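Local coordinates for uncharacterized protein (Arthrobacter sp., PDB 3KOP) that is of unknown function but adopts a cyclophilin-like fold and assembles with further copies of itself, at residues K65-E70 against N137-G142. Residues are numbered along the deposited sequence; the frame is centred on the assembly and turned at random.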
loop_
_atom_site.group_PDB
_atom_site.type_symbol
_atom_site.label_atom_id
_atom_site.label_comp_id
_atom_site.label_asym_id
_atom_site.label_seq_id
_atom_site.Cartn_x
_atom_site.Cartn_y
_atom_site.Cartn_z
ATOM N N LYS F 65 -8.286 -15.899 -3.635
ATOM C CA LYS F 65 -8.433 -15.678 -2.192
ATOM C C LYS F 65 -7.914 -14.298 -1.769
ATOM O O LYS F 65 -8.232 -13.841 -0.679
ATOM C CB LYS F 65 -7.672 -16.707 -1.375
ATOM C CG LYS F 65 -8.143 -18.164 -1.445
ATOM C CD LYS F 65 -7.250 -18.953 -0.477
ATOM C CE LYS F 65 -7.368 -20.448 -0.576
ATOM N NZ LYS F 65 -6.724 -21.159 0.655
ATOM N N TYR F 66 -7.076 -13.659 -2.575
ATOM C CA TYR F 66 -6.642 -12.294 -2.228
ATOM C C TYR F 66 -7.025 -11.226 -3.230
ATOM O O TYR F 66 -7.270 -10.096 -2.828
ATOM C CB TYR F 66 -5.154 -12.231 -1.892
ATOM C CG TYR F 66 -4.231 -12.586 -3.023
ATOM C CD1 TYR F 66 -3.878 -11.640 -3.950
ATOM C CD2 TYR F 66 -3.680 -13.853 -3.134
ATOM C CE1 TYR F 66 -3.025 -11.918 -4.957
ATOM C CE2 TYR F 66 -2.829 -14.168 -4.194
ATOM C CZ TYR F 66 -2.510 -13.189 -5.086
ATOM O OH TYR F 66 -1.675 -13.426 -6.138
ATOM N N ALA F 67 -7.088 -11.563 -4.521
ATOM C CA ALA F 67 -7.332 -10.582 -5.582
ATOM C C ALA F 67 -8.828 -10.252 -5.782
ATOM O O ALA F 67 -9.215 -9.465 -6.655
ATOM C CB ALA F 67 -6.688 -11.060 -6.910
ATOM N N ARG F 68 -9.645 -10.869 -4.951
ATOM C CA ARG F 68 -11.050 -10.586 -4.810
ATOM C C ARG F 68 -11.937 -11.137 -5.904
ATOM O O ARG F 68 -12.226 -12.329 -5.859
ATOM C CB ARG F 68 -11.345 -9.124 -4.480
ATOM C CG ARG F 68 -12.686 -9.044 -3.740
ATOM C CD ARG F 68 -12.910 -7.676 -3.372
ATOM N NE ARG F 68 -14.039 -7.504 -2.492
ATOM C CZ ARG F 68 -14.479 -6.321 -2.115
ATOM N NH1 ARG F 68 -13.857 -5.243 -2.548
ATOM N NH2 ARG F 68 -15.522 -6.212 -1.284
ATOM N N ASN F 69 -12.396 -10.316 -6.859
ATOM C CA ASN F 69 -13.352 -10.784 -7.864
ATOM C C ASN F 69 -12.657 -11.409 -9.052
ATOM O O ASN F 69 -12.680 -10.900 -10.190
ATOM C CB ASN F 69 -14.301 -9.667 -8.240
ATOM C CG ASN F 69 -15.108 -9.197 -7.053
ATOM O OD1 ASN F 69 -15.855 -9.988 -6.484
ATOM N ND2 ASN F 69 -14.922 -7.950 -6.638
ATOM N N GLU F 70 -12.039 -12.538 -8.754
ATOM C CA GLU F 70 -11.154 -13.236 -9.674
ATOM C C GLU F 70 -11.424 -14.756 -9.736
ATOM O O GLU F 70 -11.590 -15.416 -8.692
ATOM C CB GLU F 70 -9.731 -13.065 -9.191
ATOM C CG GLU F 70 -8.722 -13.697 -10.119
ATOM C CD GLU F 70 -7.368 -13.965 -9.489
ATOM O OE1 GLU F 70 -7.293 -14.086 -8.234
ATOM O OE2 GLU F 70 -6.394 -14.098 -10.291
ATOM N N ASN F 137 -10.603 -4.585 -6.736
ATOM C CA ASN F 137 -9.653 -5.696 -6.540
ATOM C C ASN F 137 -8.262 -5.125 -6.382
ATOM O O ASN F 137 -7.929 -4.132 -7.042
ATOM C CB ASN F 137 -9.642 -6.583 -7.786
ATOM C CG ASN F 137 -11.032 -6.938 -8.267
ATOM O OD1 ASN F 137 -11.789 -7.658 -7.597
ATOM N ND2 ASN F 137 -11.375 -6.438 -9.434
ATOM N N LEU F 138 -7.432 -5.736 -5.541
ATOM C CA LEU F 138 -6.015 -5.375 -5.460
ATOM C C LEU F 138 -5.149 -6.605 -5.643
ATOM O O LEU F 138 -5.351 -7.649 -4.982
ATOM C CB LEU F 138 -5.717 -4.701 -4.118
ATOM C CG LEU F 138 -6.329 -3.333 -3.868
ATOM C CD1 LEU F 138 -6.237 -3.012 -2.346
ATOM C CD2 LEU F 138 -5.544 -2.274 -4.695
ATOM N N LEU F 139 -4.196 -6.488 -6.561
ATOM C CA LEU F 139 -3.252 -7.552 -6.852
ATOM C C LEU F 139 -2.059 -7.426 -5.917
ATOM O O LEU F 139 -0.946 -6.960 -6.263
ATOM C CB LEU F 139 -2.862 -7.568 -8.328
ATOM C CG LEU F 139 -3.846 -8.370 -9.221
ATOM C CD1 LEU F 139 -3.575 -8.124 -10.686
ATOM C CD2 LEU F 139 -3.759 -9.899 -8.909
ATOM N N LEU F 140 -2.321 -7.858 -4.693
ATOM C CA LEU F 140 -1.404 -7.670 -3.567
ATOM C C LEU F 140 -1.638 -8.805 -2.582
ATOM O O LEU F 140 -2.783 -9.096 -2.251
ATOM C CB LEU F 140 -1.727 -6.327 -2.909
ATOM C CG LEU F 140 -1.106 -5.906 -1.597
ATOM C CD1 LEU F 140 0.355 -5.976 -1.632
ATOM C CD2 LEU F 140 -1.544 -4.473 -1.266
ATOM N N ASN F 141 -0.559 -9.449 -2.149
ATOM C CA ASN F 141 -0.637 -10.563 -1.219
ATOM C C ASN F 141 0.473 -10.520 -0.169
ATOM O O ASN F 141 1.439 -9.766 -0.262
ATOM C CB ASN F 141 -0.659 -11.919 -1.948
ATOM C CG ASN F 141 0.684 -12.284 -2.616
ATOM O OD1 ASN F 141 1.761 -12.190 -2.017
ATOM N ND2 ASN F 141 0.599 -12.781 -3.847
ATOM N N GLY F 142 0.276 -11.316 0.868
ATOM C CA GLY F 142 1.203 -11.401 1.977
ATOM C C GLY F 142 2.434 -12.274 1.781
ATOM O O GLY F 142 3.212 -12.406 2.698
HETATM O O HOH W 1 -7.979 -7.522 -3.272
#
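Tyr66 faces Asn141 and Arg68 faces Asn137, with the loop 65-70 and the segment 137-142 running in nearly opposite directions, 162° apart, and Ala67 and Leu139 the closest pair of CA atoms at 5.2 Å. In this cyclophilin-like fold the first is the turn joining antiparallel strands 57-63 and 70-76, and the second includes the short strand 140-141, which pairs with strand 145-157. No direct backbone hydrogen bond joins them; instead a water donates to Tyr66 O and accepts from Leu138 N, 2.9 Å away.

At one end Asn141 sits on the Tyr66 ring as a CH-pi contact: its CB lies 3.6 Å from the ring centroid, almost exactly on the normal. Asn141 CG sits between its backbone N and carbonyl carbon (chi1 70°), which swings the amide toward the phenol end, nearly upright on the ring, and ND2 gives a weak hydrogen bond to Tyr66 OH. Asn141 OD1 turns back to the backbone N of Asp143 and Thr144. In the middle, Ala67 CB packs on Leu139 CD2 at 3.7 Å.

Arg68 sends its extended chain away to a salt bridge with Asp143 of a second subunit, so this turn also reaches the assembly interface. At the far end Asn69 ND2 bonds chiefly to Ser111 O of that subunit, adding a weak hydrogen bond to Asn137 OD1, which takes the backbone N-H of Asn69 at 2.8 Å, the donor tilted 34° from the carbonyl plane.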